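Local coordinates for protein origin of replication complex subunit 1B (Arabidopsis thaliana, PDB 5HH7) that reads the histone H3 tail through its BAH-PHD cassette and, as a subunit of the origin recognition complex, binds origins of replication, at residues Arg153-Pro158 with Leu174-Asp179; Gly29-Val34 with Cys192-Pro197; Val147-Ala152 with Asp182-Cys187; Thr24-Gly29 with Ala134-Leu139. One frame throughout, in Å; residues are numbered along the deposited sequence. Where two conformers were deposited one is given.

Contact 1. Residues Arg153-Pro158 with Leu174-Asp179; sequences RWYMIP and LYLTND
Arg153 reaches across to the strand 175-177 with its chain fully extended, CG anti to the backbone N (chi1 -173°), which carries the guanidinium past Leu176 to the carbonyl of Thr177. There NE donates an almost straight bond to Thr177 O (2.8 Å), close to the guanidinium plane, while Leu176 CD2 lies over one face. NH2 makes a weak bond to Asn178 OD1 and a salt bridge to Glu216; Asn178 ND2 turns to Asp218 and Glu216. At Trp154 the backbone N bonds to Asp179 O, and the carbonyl O takes two donors, Thr177 N (2.9 Å) and Thr177 OG1 (2.8 Å). That hydroxyl also accepts from Asp179 N in an ST turn, just where the chain turns its corner at Asn178. The antiparallel pairing belongs to the curled beta-sheet of the BAH domain. Tyr155, in a non-hydrogen-bonded pair with Leu176, offers a ring face to Leu176 CD1, a CH-pi contact 3.9 Å from the centroid, and its OH bonds to Asp31. Met156 and Tyr175 form the next, hydrogen-bonded pair; Met156 CB meets Thr177 CG2 at 3.6 Å. Beyond the strand, Ile157 CG2 touches Leu174 CD2 (3.8 Å), and Pro158 packs obliquely on the Tyr175 ring.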
# COMPACT_ATOMS: atom_id res chain seq x y z
N ARG A 153 -13.24 1.52 -5.74
CA ARG A 153 -12.97 2.95 -5.73
C ARG A 153 -11.46 3.12 -5.70
O ARG A 153 -10.81 2.80 -4.70
CB ARG A 153 -13.61 3.63 -4.52
CG ARG A 153 -13.49 5.16 -4.55
CD ARG A 153 -14.12 5.81 -3.32
NE ARG A 153 -13.95 7.27 -3.35
CZ ARG A 153 -14.36 8.09 -2.39
NH1 ARG A 153 -14.99 7.60 -1.32
NH2 ARG A 153 -14.16 9.40 -2.50
N TRP A 154 -10.90 3.60 -6.81
CA TRP A 154 -9.46 3.57 -7.01
C TRP A 154 -8.68 4.55 -6.14
O TRP A 154 -9.07 5.71 -5.98
CB TRP A 154 -9.11 3.85 -8.48
CG TRP A 154 -9.68 2.85 -9.44
CD1 TRP A 154 -10.59 3.09 -10.43
CD2 TRP A 154 -9.38 1.45 -9.51
NE1 TRP A 154 -10.88 1.93 -11.11
CE2 TRP A 154 -10.15 0.91 -10.57
CE3 TRP A 154 -8.55 0.60 -8.78
CZ2 TRP A 154 -10.10 -0.44 -10.91
CZ3 TRP A 154 -8.50 -0.74 -9.13
CH2 TRP A 154 -9.27 -1.25 -10.19
N TYR A 155 -7.57 4.07 -5.58
CA TYR A 155 -6.57 4.96 -5.03
C TYR A 155 -5.69 5.41 -6.19
O TYR A 155 -5.71 4.81 -7.27
CB TYR A 155 -5.72 4.26 -3.96
CG TYR A 155 -6.43 4.05 -2.64
CD1 TYR A 155 -6.54 5.08 -1.71
CD2 TYR A 155 -6.98 2.81 -2.31
CE1 TYR A 155 -7.19 4.89 -0.50
CE2 TYR A 155 -7.63 2.61 -1.09
CZ TYR A 155 -7.72 3.66 -0.19
OH TYR A 155 -8.36 3.48 1.02
N MET A 156 -4.92 6.47 -5.96
CA MET A 156 -3.98 6.96 -6.96
C MET A 156 -2.72 7.47 -6.27
O MET A 156 -2.80 8.18 -5.27
CB MET A 156 -4.62 8.06 -7.80
CG MET A 156 -3.67 8.73 -8.80
SD MET A 156 -4.48 10.00 -9.81
CE MET A 156 -5.50 8.98 -10.88
N ILE A 157 -1.56 7.10 -6.80
CA ILE A 157 -0.30 7.61 -6.27
C ILE A 157 -0.10 9.04 -6.76
O ILE A 157 -0.58 9.40 -7.84
CB ILE A 157 0.89 6.71 -6.66
CG1 ILE A 157 1.08 6.68 -8.18
CG2 ILE A 157 0.69 5.29 -6.12
CD1 ILE A 157 2.29 5.87 -8.63
N PRO A 158 0.59 9.86 -5.96
CA PRO A 158 0.78 11.28 -6.30
C PRO A 158 1.39 11.51 -7.68
O PRO A 158 1.00 12.46 -8.35
CB PRO A 158 1.73 11.77 -5.19
CG PRO A 158 1.40 10.91 -4.03
CD PRO A 158 1.12 9.55 -4.62
N LEU A 174 -1.26 7.80 -0.49
CA LEU A 174 -2.18 7.61 -1.60
C LEU A 174 -3.30 8.63 -1.51
O LEU A 174 -3.59 9.14 -0.43
CB LEU A 174 -2.80 6.21 -1.53
CG LEU A 174 -1.84 5.02 -1.49
CD1 LEU A 174 -2.60 3.73 -1.25
CD2 LEU A 174 -1.03 4.95 -2.78
N TYR A 175 -3.93 8.92 -2.64
CA TYR A 175 -5.17 9.69 -2.67
C TYR A 175 -6.31 8.76 -3.05
O TYR A 175 -6.14 7.89 -3.90
CB TYR A 175 -5.09 10.80 -3.72
CG TYR A 175 -3.97 11.79 -3.51
CD1 TYR A 175 -3.72 12.33 -2.25
CD2 TYR A 175 -3.17 12.20 -4.57
CE1 TYR A 175 -2.70 13.25 -2.06
CE2 TYR A 175 -2.15 13.11 -4.39
CZ TYR A 175 -1.92 13.63 -3.13
OH TYR A 175 -0.90 14.54 -2.96
N LEU A 176 -7.47 8.95 -2.42
CA LEU A 176 -8.66 8.19 -2.80
C LEU A 176 -9.44 8.96 -3.85
O LEU A 176 -9.99 10.03 -3.57
CB LEU A 176 -9.53 7.91 -1.58
CG LEU A 176 -10.74 7.00 -1.86
CD1 LEU A 176 -10.28 5.71 -2.50
CD2 LEU A 176 -11.51 6.72 -0.57
N THR A 177 -9.50 8.44 -5.07
CA THR A 177 -10.16 9.17 -6.15
C THR A 177 -11.66 8.98 -6.11
O THR A 177 -12.20 8.21 -5.31
CB THR A 177 -9.66 8.70 -7.53
OG1 THR A 177 -10.22 7.41 -7.82
CG2 THR A 177 -8.14 8.62 -7.55
N ASN A 178 -12.35 9.70 -7.00
CA ASN A 178 -13.76 9.49 -7.23
C ASN A 178 -13.97 8.71 -8.53
O ASN A 178 -15.01 8.83 -9.18
CB ASN A 178 -14.51 10.82 -7.27
CG ASN A 178 -14.46 11.54 -5.93
OD1 ASN A 178 -14.52 10.92 -4.87
ND2 ASN A 178 -14.34 12.87 -5.98
N ASP A 179 -12.96 7.92 -8.90
CA ASP A 179 -13.06 6.99 -10.02
C ASP A 179 -13.51 5.63 -9.50
O ASP A 179 -12.93 5.11 -8.54
CB ASP A 179 -11.71 6.85 -10.72
CG ASP A 179 -11.36 8.05 -11.58
OD1 ASP A 179 -12.06 9.08 -11.50
OD2 ASP A 179 -10.38 7.95 -12.35

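Contact 2. Residues Gly29-Val34 with Cys192-Pro197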
# COMPACT_ATOMS: atom_id res chain seq x y z
N GLY A 29 -15.43 -1.53 2.48
CA GLY A 29 -14.53 -0.65 3.20
C GLY A 29 -13.11 -1.19 3.27
O GLY A 29 -12.19 -0.46 3.64
N ASP A 30 -12.93 -2.46 2.91
CA ASP A 30 -11.60 -3.04 2.84
C ASP A 30 -10.77 -2.37 1.75
O ASP A 30 -11.32 -1.88 0.77
CB ASP A 30 -11.67 -4.55 2.54
CG ASP A 30 -12.03 -5.38 3.76
OD1 ASP A 30 -12.18 -4.80 4.86
OD2 ASP A 30 -12.14 -6.61 3.62
N ASP A 31 -9.46 -2.35 1.94
CA ASP A 31 -8.53 -1.87 0.93
C ASP A 31 -7.77 -3.06 0.35
O ASP A 31 -7.33 -3.94 1.10
CB ASP A 31 -7.56 -0.86 1.54
CG ASP A 31 -8.27 0.36 2.11
OD1 ASP A 31 -9.03 1.01 1.36
OD2 ASP A 31 -8.10 0.65 3.32
N VAL A 32 -7.61 -3.10 -0.97
CA VAL A 32 -6.98 -4.24 -1.63
C VAL A 32 -6.06 -3.82 -2.78
O VAL A 32 -6.28 -2.79 -3.42
CB VAL A 32 -8.03 -5.22 -2.21
CG1 VAL A 32 -8.73 -6.00 -1.10
CG2 VAL A 32 -9.05 -4.47 -3.07
N TYR A 33 -5.03 -4.63 -3.03
CA TYR A 33 -4.25 -4.52 -4.25
C TYR A 33 -5.04 -5.18 -5.37
O TYR A 33 -5.67 -6.22 -5.16
CB TYR A 33 -2.92 -5.27 -4.12
CG TYR A 33 -1.89 -4.68 -3.17
CD1 TYR A 33 -1.24 -3.49 -3.46
CD2 TYR A 33 -1.54 -5.35 -2.01
CE1 TYR A 33 -0.29 -2.97 -2.60
CE2 TYR A 33 -0.58 -4.85 -1.15
CZ TYR A 33 0.04 -3.65 -1.45
OH TYR A 33 0.99 -3.16 -0.59
N VAL A 34 -4.99 -4.58 -6.56
CA VAL A 34 -5.71 -5.13 -7.70
C VAL A 34 -4.84 -5.24 -8.95
O VAL A 34 -4.09 -4.32 -9.29
CB VAL A 34 -6.98 -4.31 -8.04
CG1 VAL A 34 -7.70 -4.90 -9.25
CG2 VAL A 34 -7.92 -4.25 -6.83
N CYS A 192 -4.40 -4.67 1.50
CA CYS A 192 -3.39 -3.77 2.04
C CYS A 192 -4.07 -3.00 3.17
O CYS A 192 -5.27 -3.17 3.40
CB CYS A 192 -2.81 -2.83 0.98
SG CYS A 192 -4.01 -1.76 0.14
N SER A 193 -3.32 -2.18 3.88
CA SER A 193 -3.91 -1.42 4.99
C SER A 193 -3.68 0.07 4.82
O SER A 193 -2.56 0.56 4.92
CB SER A 193 -3.35 -1.90 6.33
OG SER A 193 -4.13 -1.40 7.40
N VAL A 194 -4.76 0.80 4.55
CA VAL A 194 -4.67 2.24 4.32
C VAL A 194 -5.12 3.00 5.56
O VAL A 194 -6.24 2.83 6.03
CB VAL A 194 -5.52 2.66 3.11
CG1 VAL A 194 -5.41 4.15 2.90
CG2 VAL A 194 -5.07 1.91 1.86
N LYS A 195 -4.23 3.84 6.08
CA LYS A 195 -4.47 4.50 7.36
C LYS A 195 -4.79 5.98 7.19
O LYS A 195 -4.20 6.66 6.35
CB LYS A 195 -3.24 4.37 8.26
CG LYS A 195 -2.76 2.94 8.47
CD LYS A 195 -3.75 2.15 9.31
CE LYS A 195 -3.25 0.74 9.58
NZ LYS A 195 -4.20 -0.05 10.41
N CYS A 196 -5.70 6.48 8.01
CA CYS A 196 -5.95 7.92 8.10
C CYS A 196 -4.75 8.53 8.84
O CYS A 196 -4.00 7.80 9.49
CB CYS A 196 -7.26 8.19 8.85
SG CYS A 196 -7.21 7.82 10.61
N PRO A 197 -4.57 9.86 8.73
CA PRO A 197 -3.38 10.49 9.33
C PRO A 197 -3.24 10.21 10.81
O PRO A 197 -2.12 10.03 11.30
CB PRO A 197 -3.64 11.99 9.12
CG PRO A 197 -4.53 12.06 7.97
CD PRO A 197 -5.40 10.84 8.01
O HOH W 1 -8.11 -3.53 4.11
O HOH W 2 -7.39 -0.70 5.24
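One direct backbone hydrogen bond joins Asp31 to Cys192: Cys192 N donates to Asp31 O at 3.0 Å, approaching from above the carbonyl plane. A water completes the same pair, accepting from Asp31 N and donating to Cys192 O. A second water accepts from Val194 N and lies beside Asp31 OD2, but that last leg is unusually short and its geometry doubtful. The two strands, 129° apart in direction, meet at a splayed antiparallel junction that helps close the curled sheet of the BAH domain, with strand 31-34 supplied from far earlier in the chain than strand 188-195. The other carboxylate oxygen of Asp31, OD1, is engaged by Arg135 and by the hydroxyl of Tyr155, so the buried acid has several polar partners. Van der Waals contact comes next: Val194 CB lies 3.3 Å from Asp31 OD2, and Val194 CG2 3.6 Å from Asp31 CG. Aromatic contact completes the set: Cys192 CB sits over one face of the Tyr33 ring, 4.0 Å from its centroid. With chi1 at 59°, Cys192 SG stands almost straight above the Tyr33 ring, 4.6 Å from the centroid, a sulfur-aromatic contact. Tyr33 OH bonds to Asp209.

Contact 3. Residues Val147-Ala152 with Asp182-Cys187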
# COMPACT_ATOMS: atom_id res chain seq x y z
N VAL A 147 -20.62 -15.35 -10.94
CA VAL A 147 -19.30 -14.74 -10.73
C VAL A 147 -19.38 -13.59 -9.72
O VAL A 147 -20.29 -12.77 -9.78
CB VAL A 147 -18.70 -14.24 -12.05
CG1 VAL A 147 -17.39 -13.49 -11.81
CG2 VAL A 147 -18.50 -15.40 -13.02
N TYR A 148 -18.42 -13.54 -8.80
CA TYR A 148 -18.36 -12.48 -7.81
C TYR A 148 -17.56 -11.27 -8.29
O TYR A 148 -16.52 -11.40 -8.93
CB TYR A 148 -17.79 -13.00 -6.48
CG TYR A 148 -18.80 -13.76 -5.65
CD1 TYR A 148 -19.09 -15.09 -5.93
CD2 TYR A 148 -19.47 -13.15 -4.60
CE1 TYR A 148 -20.02 -15.79 -5.17
CE2 TYR A 148 -20.39 -13.84 -3.84
CZ TYR A 148 -20.67 -15.16 -4.13
OH TYR A 148 -21.59 -15.85 -3.38
N TRP A 149 -18.06 -10.08 -7.96
CA TRP A 149 -17.48 -8.82 -8.39
C TRP A 149 -17.40 -7.85 -7.22
O TRP A 149 -18.07 -8.04 -6.20
CB TRP A 149 -18.37 -8.17 -9.45
CG TRP A 149 -18.41 -8.83 -10.79
CD1 TRP A 149 -19.04 -10.00 -11.12
CD2 TRP A 149 -17.82 -8.34 -12.00
NE1 TRP A 149 -18.87 -10.27 -12.45
CE2 TRP A 149 -18.12 -9.26 -13.02
CE3 TRP A 149 -17.06 -7.20 -12.32
CZ2 TRP A 149 -17.69 -9.10 -14.33
CZ3 TRP A 149 -16.63 -7.04 -13.63
CH2 TRP A 149 -16.95 -7.98 -14.62
N ILE A 150 -16.60 -6.81 -7.38
CA ILE A 150 -16.65 -5.66 -6.48
C ILE A 150 -16.80 -4.39 -7.29
O ILE A 150 -16.47 -4.35 -8.48
CB ILE A 150 -15.36 -5.51 -5.63
CG1 ILE A 150 -14.14 -5.29 -6.54
CG2 ILE A 150 -15.16 -6.71 -4.71
CD1 ILE A 150 -12.90 -4.80 -5.81
N ARG A 151 -17.33 -3.34 -6.66
CA ARG A 151 -17.20 -2.00 -7.21
C ARG A 151 -15.98 -1.38 -6.54
O ARG A 151 -15.99 -1.13 -5.33
CB ARG A 151 -18.45 -1.16 -6.93
CG ARG A 151 -18.40 0.22 -7.58
CD ARG A 151 -19.73 0.95 -7.47
NE ARG A 151 -19.75 2.17 -8.28
CZ ARG A 151 -19.94 3.39 -7.80
NH1 ARG A 151 -20.15 3.56 -6.50
NH2 ARG A 151 -19.94 4.43 -8.61
N ALA A 152 -14.93 -1.15 -7.32
CA ALA A 152 -13.69 -0.62 -6.78
C ALA A 152 -13.67 0.90 -6.83
O ALA A 152 -14.04 1.49 -7.84
CB ALA A 152 -12.51 -1.18 -7.56
N ASP A 182 -16.24 -1.59 -12.07
CA ASP A 182 -16.62 -2.96 -11.78
C ASP A 182 -15.45 -3.88 -12.07
O ASP A 182 -14.92 -3.90 -13.19
CB ASP A 182 -17.84 -3.39 -12.60
CG ASP A 182 -19.09 -2.58 -12.25
OD1 ASP A 182 -19.05 -1.81 -11.27
OD2 ASP A 182 -20.11 -2.74 -12.96
N ILE A 183 -15.04 -4.64 -11.06
CA ILE A 183 -13.87 -5.50 -11.15
C ILE A 183 -14.20 -6.87 -10.59
O ILE A 183 -14.80 -6.99 -9.52
CB ILE A 183 -12.71 -4.90 -10.32
CG1 ILE A 183 -12.25 -3.56 -10.92
CG2 ILE A 183 -11.54 -5.87 -10.25
CD1 ILE A 183 -11.43 -3.70 -12.19
N GLU A 184 -13.83 -7.92 -11.31
CA GLU A 184 -14.04 -9.28 -10.82
C GLU A 184 -13.18 -9.51 -9.58
O GLU A 184 -12.03 -9.08 -9.53
CB GLU A 184 -13.69 -10.30 -11.91
CG GLU A 184 -14.63 -10.29 -13.10
CD GLU A 184 -13.97 -10.78 -14.37
OE1 GLU A 184 -14.56 -11.64 -15.05
OE2 GLU A 184 -12.86 -10.31 -14.69
N MET A 185 -13.74 -10.20 -8.59
CA MET A 185 -13.01 -10.48 -7.35
C MET A 185 -11.76 -11.32 -7.61
O MET A 185 -10.81 -11.30 -6.83
CB MET A 185 -13.90 -11.17 -6.32
CG MET A 185 -14.96 -10.26 -5.71
SD MET A 185 -15.67 -10.94 -4.20
CE MET A 185 -14.31 -10.71 -3.06
N GLU A 186 -11.77 -12.04 -8.73
CA GLU A 186 -10.61 -12.81 -9.16
C GLU A 186 -9.40 -11.91 -9.41
O GLU A 186 -8.25 -12.37 -9.35
CB GLU A 186 -10.96 -13.59 -10.44
CG GLU A 186 -9.87 -14.52 -10.93
CD GLU A 186 -10.18 -15.09 -12.30
OE1 GLU A 186 -11.37 -15.14 -12.68
OE2 GLU A 186 -9.23 -15.49 -13.01
N CYS A 187 -9.65 -10.64 -9.68
CA CYS A 187 -8.58 -9.68 -9.96
C CYS A 187 -7.94 -9.11 -8.70
O CYS A 187 -6.92 -8.41 -8.78
CB CYS A 187 -9.09 -8.55 -10.85
SG CYS A 187 -9.65 -9.10 -12.47
O HOH W 3 -14.40 -13.13 -9.85
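Strands 148-152 and 182-184 of the curled BAH-domain sheet run antiparallel at 142°, with Ile150 and Ile183 as a hydrogen-bonded pair (Ile150 N to Ile183 O 2.8 Å, Ile183 N to Ile150 O 3.0 Å) between the non-hydrogen-bonded pairs Trp149-Glu184 and Arg151-Asp182. As the second strand passes into the 3-10 turn 185-187, Met185 N still donates to Tyr148 O, and a water that donates to the same carbonyl accepts from Glu186 N. The main side-chain meeting is that of Trp149 with Glu184. Glu184 lays its CG over the six-membered ring of Trp149, a CH-pi contact 3.5 Å from the centroid, and the two side chains run alongside each other in the same direction, ring and carboxylate planes 31° apart. The indole owes this position to chi1 of -70°, which turns it back over the partner strand although CB starts out away from it; Trp149 CE3 also comes within 3.4 Å of Ile183 C. Glu184 OE2 continues to a salt bridge with Arg37. Met185 lies against Tyr148 and Ile150: SD touches Tyr148 CB at 3.7 Å, in an oblique Met-aromatic contact, and Met185 CG meets Ile150 CG2, also at 3.7 Å. Ile183 CG1 reaches Ala152 CB nearby. Arg151, in the conformer given, and Asp182 find their salt-bridge partners elsewhere, in Asp137 and Arg13. On the flanks, Trp140 of strand 132-142 lies nearly parallel to the Trp149 ring, while Val19 of strand 18-21 packs on both Tyr148 and Met185, and Phe21 on Met185.

Contact 4. Residues Thr24-Gly29 with Ala134-Leu139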
# COMPACT_ATOMS: atom_id res chain seq x y z
N THR A 24 -10.67 -16.19 1.82
CA THR A 24 -10.38 -14.88 2.40
C THR A 24 -11.65 -14.04 2.49
O THR A 24 -12.41 -13.94 1.53
CB THR A 24 -9.32 -14.11 1.60
OG1 THR A 24 -8.11 -14.87 1.57
CG2 THR A 24 -9.05 -12.76 2.24
N GLU A 25 -11.87 -13.44 3.65
CA GLU A 25 -13.05 -12.61 3.88
C GLU A 25 -12.83 -11.19 3.37
O GLU A 25 -11.88 -10.52 3.77
CB GLU A 25 -13.40 -12.59 5.37
CG GLU A 25 -14.60 -11.75 5.73
CD GLU A 25 -15.11 -12.04 7.13
OE1 GLU A 25 -15.73 -13.11 7.32
OE2 GLU A 25 -14.89 -11.21 8.04
N PHE A 26 -13.70 -10.74 2.47
CA PHE A 26 -13.66 -9.37 1.98
C PHE A 26 -14.92 -8.63 2.40
O PHE A 26 -16.02 -9.17 2.33
CB PHE A 26 -13.51 -9.34 0.46
CG PHE A 26 -12.20 -9.90 -0.03
CD1 PHE A 26 -11.09 -9.09 -0.15
CD2 PHE A 26 -12.09 -11.24 -0.37
CE1 PHE A 26 -9.88 -9.61 -0.60
CE2 PHE A 26 -10.89 -11.76 -0.81
CZ PHE A 26 -9.79 -10.95 -0.93
N GLU A 27 -14.75 -7.39 2.84
CA GLU A 27 -15.85 -6.61 3.40
C GLU A 27 -15.85 -5.21 2.80
O GLU A 27 -14.80 -4.68 2.44
CB GLU A 27 -15.71 -6.54 4.92
CG GLU A 27 -16.82 -5.81 5.65
CD GLU A 27 -16.78 -6.05 7.15
OE1 GLU A 27 -15.83 -6.69 7.62
OE2 GLU A 27 -17.71 -5.59 7.85
N ILE A 28 -17.04 -4.61 2.68
CA ILE A 28 -17.15 -3.22 2.24
C ILE A 28 -16.26 -2.35 3.12
O ILE A 28 -16.31 -2.42 4.34
CB ILE A 28 -18.60 -2.71 2.33
CG1 ILE A 28 -19.50 -3.48 1.36
CG2 ILE A 28 -18.66 -1.22 2.04
CD1 ILE A 28 -20.97 -3.11 1.46
N GLY A 29 -15.43 -1.53 2.48
CA GLY A 29 -14.53 -0.65 3.20
C GLY A 29 -13.11 -1.19 3.27
O GLY A 29 -12.19 -0.46 3.64
N ALA A 134 -7.42 -0.27 -4.37
CA ALA A 134 -8.80 0.20 -4.34
C ALA A 134 -9.44 -0.04 -2.99
O ALA A 134 -9.04 -0.94 -2.24
CB ALA A 134 -9.61 -0.50 -5.42
N ARG A 135 -10.44 0.77 -2.68
CA ARG A 135 -11.32 0.51 -1.55
C ARG A 135 -12.56 -0.19 -2.08
O ARG A 135 -13.10 0.17 -3.13
CB ARG A 135 -11.69 1.81 -0.84
CG ARG A 135 -12.82 1.66 0.17
CD ARG A 135 -12.73 2.73 1.25
NE ARG A 135 -11.62 2.47 2.15
CZ ARG A 135 -11.15 3.35 3.03
NH1 ARG A 135 -11.70 4.56 3.11
NH2 ARG A 135 -10.13 3.03 3.82
N ILE A 136 -13.01 -1.21 -1.36
CA ILE A 136 -14.18 -1.95 -1.80
C ILE A 136 -15.46 -1.19 -1.48
O ILE A 136 -15.82 -0.99 -0.32
CB ILE A 136 -14.23 -3.35 -1.17
CG1 ILE A 136 -13.00 -4.16 -1.59
CG2 ILE A 136 -15.50 -4.07 -1.60
CD1 ILE A 136 -12.98 -5.58 -1.06
N ASP A 137 -16.14 -0.75 -2.54
CA ASP A 137 -17.36 0.04 -2.40
C ASP A 137 -18.58 -0.88 -2.30
O ASP A 137 -19.45 -0.68 -1.45
CB ASP A 137 -17.51 0.98 -3.60
CG ASP A 137 -18.66 1.95 -3.44
OD1 ASP A 137 -18.54 2.89 -2.63
OD2 ASP A 137 -19.68 1.78 -4.15
N LYS A 138 -18.63 -1.88 -3.18
CA LYS A 138 -19.71 -2.86 -3.17
C LYS A 138 -19.13 -4.25 -3.45
O LYS A 138 -18.04 -4.38 -3.99
CB LYS A 138 -20.75 -2.53 -4.25
CG LYS A 138 -21.41 -1.17 -4.12
CD LYS A 138 -22.34 -1.10 -2.93
CE LYS A 138 -23.13 0.20 -2.92
NZ LYS A 138 -22.21 1.38 -3.01
N LEU A 139 -19.87 -5.28 -3.05
CA LEU A 139 -19.57 -6.66 -3.43
C LEU A 139 -20.86 -7.31 -3.91
O LEU A 139 -21.91 -7.12 -3.29
CB LEU A 139 -19.03 -7.46 -2.25
CG LEU A 139 -17.72 -7.03 -1.59
CD1 LEU A 139 -17.98 -6.57 -0.17
CD2 LEU A 139 -16.71 -8.18 -1.62
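Ile28 and Leu139 meet where the small hairpin 18-21/24-27 leans against strand 132-142 of the BAH-domain sheet; this is a crossing at 107° between strand directions, not a ladder of paired strands. The two side chains slide past each other in opposite senses, Ile28 CG1 resting 3.8 Å from Leu139 CD1. In Ile28 the CG1 branch stands anti to the carbonyl carbon (chi1 -65°), leaving Ile28 CG2 to face the other strand's backbone, 3.6 Å from Asp137 O. Leu139 has an unusual second torsion, chi2 114°, away from the staggered positions. Its two methyls divide the work: CD1 packs against Ile28 N and CG1, whereas Leu139 CD2 reaches Phe26 CB at 4.0 Å. Phe26 points its first bond toward strand 134-139, but the ring then leads away to lie nearly parallel to His191. Phe26 CB, together with the near ring atom CD1, meets Ile136 CD1 (Phe26 CB to Ile136 CD1 4.1 Å), the Ile136 side chain crossing that of Phe26 at about a right angle. Ile136 CB faces Glu27 O as well. Asp137 and Lys138 both lie opposite Arg151 in a classic beta bulge, and Lys138 NZ forms a salt bridge to Asp137 OD2. Arg135 bends at chi3 and brings its guanidinium near Gly29, although its salt bridge is to Asp31. Gly29, with a positive phi, makes the turn out of Ile28, and Gly29 N donates to Ile136 O at 2.9 Å, in the carbonyl plane.

Overall arrangement
Contacts 1, 2 and 3 are pairings within one curled sheet, and contact 4 packs a small hairpin against it. Contacts 1 and 3 are successive portions of the same two strands, 148-156 and 175-184, their centres about 17 Å apart, with Trp154 CZ2 packing on Ile183 CD1 at 3.7 Å. Contact 4 adds the neighbouring strand 132-142, where Arg153 O bonds to Arg135 N (2.9 Å). Contact 2 shares Gly29 with contact 4, their centres about 10 Å apart, and joins contact 1 through Tyr155 OH and Asp31 OD1 (2.6 Å). All four lie away from the zinc sites and the histone-binding regions, in the BAH framework beside the PHD finger.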